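Local structure of Alpha/beta hydrolase (Enterobacter asburiae, 6KMO) at residues A[34-39]-A[225-230]; A[199-204]-A[265-270]. The protein probably hydrolyses carboxylic ester bonds as an esterase or lipase with an alpha/beta hydrolase fold. The protein carries 2 engineered substitutions. All blocks are in the same frame, centred on the assembly; numbering follows the deposited sequence.

Interaction 1 (A[34-39]-A[225-230]); sequences AFLNVL and NGYFLS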
# COMPACT_ATOMS: atom_id res chain seq x y z
N ALA A 34 17.23 0.03 13.62
CA ALA A 34 18.16 -0.96 14.17
C ALA A 34 19.07 -1.49 13.08
O ALA A 34 20.29 -1.65 13.28
CB ALA A 34 17.39 -2.09 14.83
N PHE A 35 18.52 -1.77 11.90
CA PHE A 35 19.32 -2.23 10.78
C PHE A 35 20.32 -1.17 10.35
O PHE A 35 21.50 -1.46 10.14
CB PHE A 35 18.39 -2.60 9.61
CG PHE A 35 19.12 -2.85 8.33
CD1 PHE A 35 19.74 -4.05 8.09
CD2 PHE A 35 19.21 -1.86 7.36
CE1 PHE A 35 20.43 -4.27 6.91
CE2 PHE A 35 19.90 -2.09 6.18
CZ PHE A 35 20.50 -3.30 5.96
N LEU A 36 19.87 0.08 10.22
CA LEU A 36 20.78 1.15 9.83
C LEU A 36 21.90 1.31 10.85
O LEU A 36 23.04 1.61 10.48
CB LEU A 36 20.03 2.46 9.65
CG LEU A 36 19.10 2.52 8.44
CD1 LEU A 36 18.34 3.81 8.44
CD2 LEU A 36 19.86 2.36 7.13
N ASN A 37 21.60 1.13 12.14
CA ASN A 37 22.65 1.32 13.14
C ASN A 37 23.72 0.24 13.00
O ASN A 37 24.92 0.54 13.15
CB ASN A 37 22.04 1.34 14.54
CG ASN A 37 21.25 2.61 14.81
OD1 ASN A 37 21.35 3.60 14.10
ND2 ASN A 37 20.46 2.58 15.87
N VAL A 38 23.33 -0.99 12.69
CA VAL A 38 24.32 -2.04 12.43
C VAL A 38 25.12 -1.69 11.18
O VAL A 38 26.36 -1.72 11.17
CB VAL A 38 23.63 -3.41 12.29
CG1 VAL A 38 24.63 -4.47 11.80
CG2 VAL A 38 23.01 -3.82 13.63
N LEU A 39 24.42 -1.34 10.10
CA LEU A 39 25.07 -1.05 8.83
C LEU A 39 26.04 0.11 8.95
O LEU A 39 27.19 0.02 8.48
CB LEU A 39 23.98 -0.72 7.80
CG LEU A 39 24.49 -0.38 6.40
CD1 LEU A 39 24.86 -1.64 5.66
CD2 LEU A 39 23.43 0.44 5.67
N ASN A 225 22.76 10.45 2.26
CA ASN A 225 23.63 9.54 2.98
C ASN A 225 22.94 9.04 4.23
O ASN A 225 22.07 9.72 4.78
CB ASN A 225 24.95 10.23 3.41
CG ASN A 225 25.88 10.48 2.24
OD1 ASN A 225 26.37 9.53 1.61
ND2 ASN A 225 26.10 11.74 1.94
N GLY A 226 23.34 7.85 4.67
CA GLY A 226 22.90 7.28 5.93
C GLY A 226 21.72 6.34 5.85
O GLY A 226 21.36 5.74 6.88
N TYR A 227 21.10 6.19 4.68
CA TYR A 227 19.90 5.37 4.53
C TYR A 227 20.17 4.17 3.62
O TYR A 227 19.30 3.76 2.84
CB TYR A 227 18.73 6.22 4.05
CG TYR A 227 18.41 7.34 5.02
CD1 TYR A 227 17.50 7.14 6.05
CD2 TYR A 227 19.04 8.57 4.93
CE1 TYR A 227 17.22 8.17 6.95
CE2 TYR A 227 18.76 9.60 5.82
CZ TYR A 227 17.85 9.38 6.84
OH TYR A 227 17.56 10.40 7.74
N PHE A 228 21.35 3.57 3.80
CA PHE A 228 21.90 2.52 2.95
C PHE A 228 22.18 3.06 1.55
O PHE A 228 23.30 3.48 1.25
CB PHE A 228 21.05 1.25 2.94
CG PHE A 228 21.80 0.00 2.49
CD1 PHE A 228 23.09 0.08 1.96
CD2 PHE A 228 21.21 -1.25 2.58
CE1 PHE A 228 23.76 -1.06 1.54
CE2 PHE A 228 21.88 -2.39 2.17
CZ PHE A 228 23.16 -2.30 1.65
N LEU A 229 21.18 3.07 0.68
CA LEU A 229 21.43 3.52 -0.68
C LEU A 229 21.77 5.01 -0.63
O LEU A 229 20.96 5.82 -0.19
CB LEU A 229 20.23 3.29 -1.58
CG LEU A 229 20.38 3.86 -3.00
CD1 LEU A 229 21.50 3.12 -3.72
CD2 LEU A 229 19.08 3.76 -3.77
N SER A 230 22.96 5.37 -1.10
CA SER A 230 23.39 6.76 -1.09
C SER A 230 23.34 7.39 -2.48
O SER A 230 23.28 6.70 -3.50
CB SER A 230 24.82 6.87 -0.57
OG SER A 230 25.69 6.32 -1.54
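Phe35 and Leu39 both carry CG anti to the backbone N, with chi1 169° and 179°. These torsions send the ends of both side chains from helix 30-41 to the ring of Phe228. Leu36 differs: its CG lies beside the backbone N (chi1 -69°), and its methyls meet the loop backbone instead.

Leu39 crosses Phe228 at about a right angle. Leu39 CD2 sits 3.6 Å from Phe228 CG and also touches Phe228 CB. The other methyl, Leu39 CD1, lies over the centre of one face of the Phe228 ring, 4.3 Å above its plane. Phe35 meets the same ring differently. Phe228 CD2 approaches the edge of the Phe35 ring, close to its plane, at 3.9 Å from Phe35 CE2. Phe228 is modelled in two conformers, so these ring contacts describe one of them.

The helix presents these side chains to the loop between helices 218-222 and 231-241. This pairing is consistent with the cap of hormone-sensitive-lipase-like hydrolases, where N-terminal helices pack with an insertion after the sixth strand of the core sheet.

Leu36 CD2 packs against the peptide units around Tyr227. Leu36 CD2 lies 3.7 Å from Gly226 O and 3.8 Å from Phe228 N. Leu36 CD1 reaches the Tyr227 ring obliquely, 4.2 Å from Tyr227 CD1.

No hydrogen bond joins 34-39 to 225-230; side-chain carbons make the contact, in part against loop backbone. Just past the helical segment, the Asn40 side-chain amide hydrogen-bonds to Gly226 O and adds a polar link. Ile306 touches both Phe35 and Leu36, while Leu312 packs on Phe228. At the end of the loop, Ser230 is the N-cap of helix 231-241; its OG accepts a bond from Met233 N.

Interaction 2 (A[199-204]-A[265-270]); sequences PKIRYN and GFPETL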
# COMPACT_ATOMS: atom_id res chain seq x y z
N PRO A 199 5.15 -8.71 -26.49
CA PRO A 199 3.94 -9.40 -26.07
C PRO A 199 3.03 -8.61 -25.14
O PRO A 199 3.47 -7.60 -24.57
CB PRO A 199 4.49 -10.62 -25.33
CG PRO A 199 5.72 -10.13 -24.73
CD PRO A 199 6.33 -9.19 -25.75
N LYS A 200 1.78 -9.05 -25.01
CA LYS A 200 0.82 -8.45 -24.10
C LYS A 200 1.26 -8.65 -22.66
O LYS A 200 1.70 -9.74 -22.28
CB LYS A 200 -0.56 -9.09 -24.28
CG LYS A 200 -1.33 -8.68 -25.52
CD LYS A 200 -0.97 -7.28 -25.99
CE LYS A 200 -0.21 -7.32 -27.31
NZ LYS A 200 0.02 -5.96 -27.87
N ILE A 201 1.12 -7.59 -21.85
CA ILE A 201 1.51 -7.61 -20.44
C ILE A 201 0.28 -7.26 -19.61
O ILE A 201 -0.33 -6.21 -19.81
CB ILE A 201 2.64 -6.59 -20.18
CG1 ILE A 201 3.90 -6.92 -20.99
CG2 ILE A 201 2.96 -6.48 -18.68
CD1 ILE A 201 4.50 -8.26 -20.74
N ARG A 202 -0.04 -8.12 -18.65
CA ARG A 202 -1.19 -7.91 -17.78
C ARG A 202 -0.95 -6.83 -16.74
O ARG A 202 -1.86 -6.06 -16.41
CB ARG A 202 -1.53 -9.20 -17.03
CG ARG A 202 -2.31 -10.22 -17.84
CD ARG A 202 -3.73 -9.72 -18.13
NE ARG A 202 -4.56 -10.78 -18.71
CZ ARG A 202 -5.25 -11.67 -18.00
NH1 ARG A 202 -5.22 -11.65 -16.68
NH2 ARG A 202 -5.98 -12.59 -18.62
N TYR A 203 0.26 -6.78 -16.17
CA TYR A 203 0.47 -5.93 -15.01
C TYR A 203 1.95 -5.74 -14.79
O TYR A 203 2.73 -6.68 -14.97
CB TYR A 203 -0.14 -6.57 -13.75
CG TYR A 203 -0.52 -5.62 -12.64
CD1 TYR A 203 -1.44 -4.62 -12.86
CD2 TYR A 203 0.00 -5.76 -11.36
CE1 TYR A 203 -1.82 -3.76 -11.84
CE2 TYR A 203 -0.37 -4.91 -10.33
CZ TYR A 203 -1.27 -3.91 -10.58
OH TYR A 203 -1.67 -3.08 -9.54
N ASN A 204 2.33 -4.54 -14.37
CA ASN A 204 3.68 -4.22 -13.94
C ASN A 204 3.68 -3.94 -12.45
O ASN A 204 2.80 -3.22 -11.95
CB ASN A 204 4.16 -2.93 -14.60
CG ASN A 204 4.35 -3.04 -16.07
OD1 ASN A 204 4.65 -4.11 -16.60
ND2 ASN A 204 4.23 -1.91 -16.76
N GLY A 265 -0.71 3.76 -23.36
CA GLY A 265 -0.77 2.33 -23.61
C GLY A 265 0.15 1.48 -22.74
O GLY A 265 0.16 0.26 -22.89
N PHE A 266 0.92 2.10 -21.85
CA PHE A 266 1.74 1.33 -20.90
C PHE A 266 0.83 0.39 -20.11
O PHE A 266 -0.33 0.70 -19.86
CB PHE A 266 2.34 2.36 -19.95
CG PHE A 266 3.58 1.93 -19.16
CD1 PHE A 266 4.85 1.98 -19.71
CD2 PHE A 266 3.46 1.60 -17.81
CE1 PHE A 266 5.96 1.66 -18.96
CE2 PHE A 266 4.58 1.29 -17.05
CZ PHE A 266 5.82 1.32 -17.62
N PRO A 267 1.32 -0.78 -19.72
CA PRO A 267 0.47 -1.71 -18.96
C PRO A 267 0.01 -1.13 -17.62
O PRO A 267 0.66 -0.26 -17.04
CB PRO A 267 1.36 -2.94 -18.75
CG PRO A 267 2.40 -2.86 -19.86
CD PRO A 267 2.62 -1.38 -20.07
N GLU A 268 -1.09 -1.67 -17.12
CA GLU A 268 -1.53 -1.35 -15.77
C GLU A 268 -0.38 -1.61 -14.81
O GLU A 268 0.33 -2.60 -14.93
CB GLU A 268 -2.75 -2.18 -15.39
CG GLU A 268 -3.94 -1.94 -16.32
CD GLU A 268 -5.29 -2.22 -15.71
OE1 GLU A 268 -5.45 -2.22 -14.48
OE2 GLU A 268 -6.24 -2.44 -16.51
N THR A 269 -0.23 -0.72 -13.82
CA THR A 269 0.99 -0.67 -13.03
C THR A 269 0.72 -0.40 -11.56
O THR A 269 -0.17 0.39 -11.21
CB THR A 269 1.91 0.42 -13.59
OG1 THR A 269 2.35 0.06 -14.90
CG2 THR A 269 3.14 0.65 -12.75
N LEU A 270 1.50 -1.06 -10.71
CA LEU A 270 1.62 -0.75 -9.29
C LEU A 270 3.05 -0.28 -9.06
O LEU A 270 4.00 -0.97 -9.46
CB LEU A 270 1.35 -1.99 -8.43
CG LEU A 270 1.68 -1.83 -6.94
CD1 LEU A 270 0.81 -0.79 -6.26
CD2 LEU A 270 1.52 -3.16 -6.23
O HOH W 1 -2.17 -3.98 -18.71
O HOH W 2 -2.66 -0.62 -10.35
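Asn204 is joined to the 265-270 segment by two backbone hydrogen bonds. Asn204 N donates to Glu268 O at 2.8 Å, and Asn204 O accepts from Leu270 N, also at 2.8 Å. Asn204 and Thr269 thus form a parallel beta bridge.

Side-chain bonds add to this pairing. With CG beside its backbone N (chi1 -68°), Asn204 places ND2 3.3 Å from Thr269 OG1, a hydrogen bond with the hydroxyl oxygen tilted 22° out of the amide plane. Thr269 OG1 in turn donates to Pro267 O at 2.7 Å. Asn204 ND2 also lies 3.2 Å from Phe266 CE2, with the amide and ring planes steeply inclined.

Strands 203-207 and 269-274 are neighbours in the parallel part of the alpha/beta hydrolase sheet, and the contact lies near the N-terminal ends of both strands.

Two waters bridge the segments. One links Ile201 O to Glu268 N; a second joins Tyr203 OH to Thr269 O.

Apolar packing is the third kind. Ile201 CB meets Pro267 CG at 3.8 Å. Tyr203 CE2 lies 3.9 Å from Leu270 CB.

Around the contact, His335 of helix 319-335 stacks on the Tyr203 ring. Val323 and Gln327 of the second subunit pack on Tyr203 and Leu270 respectively.

Overall arrangement
After the short helix 4-8 the chain forms helix 30-41, which supplies 34-39. It then forms six of the sheet's strands, the last being 203-207, which segment 199-204 leads into. Next comes 225-230, where interaction 1 closes a loop of 185 intervening residues. Segment 265-270 follows, and interaction 2 closes a loop of 60. The segments alternate along the chain, so the two loops cross. Interaction 1 ties helix 30-41, in the N-terminal region, to the loop before helix 231-241. Interaction 2 joins adjacent core strands. Their centres are 33 Å apart, on opposite sides of the chain's centre, and they do not touch.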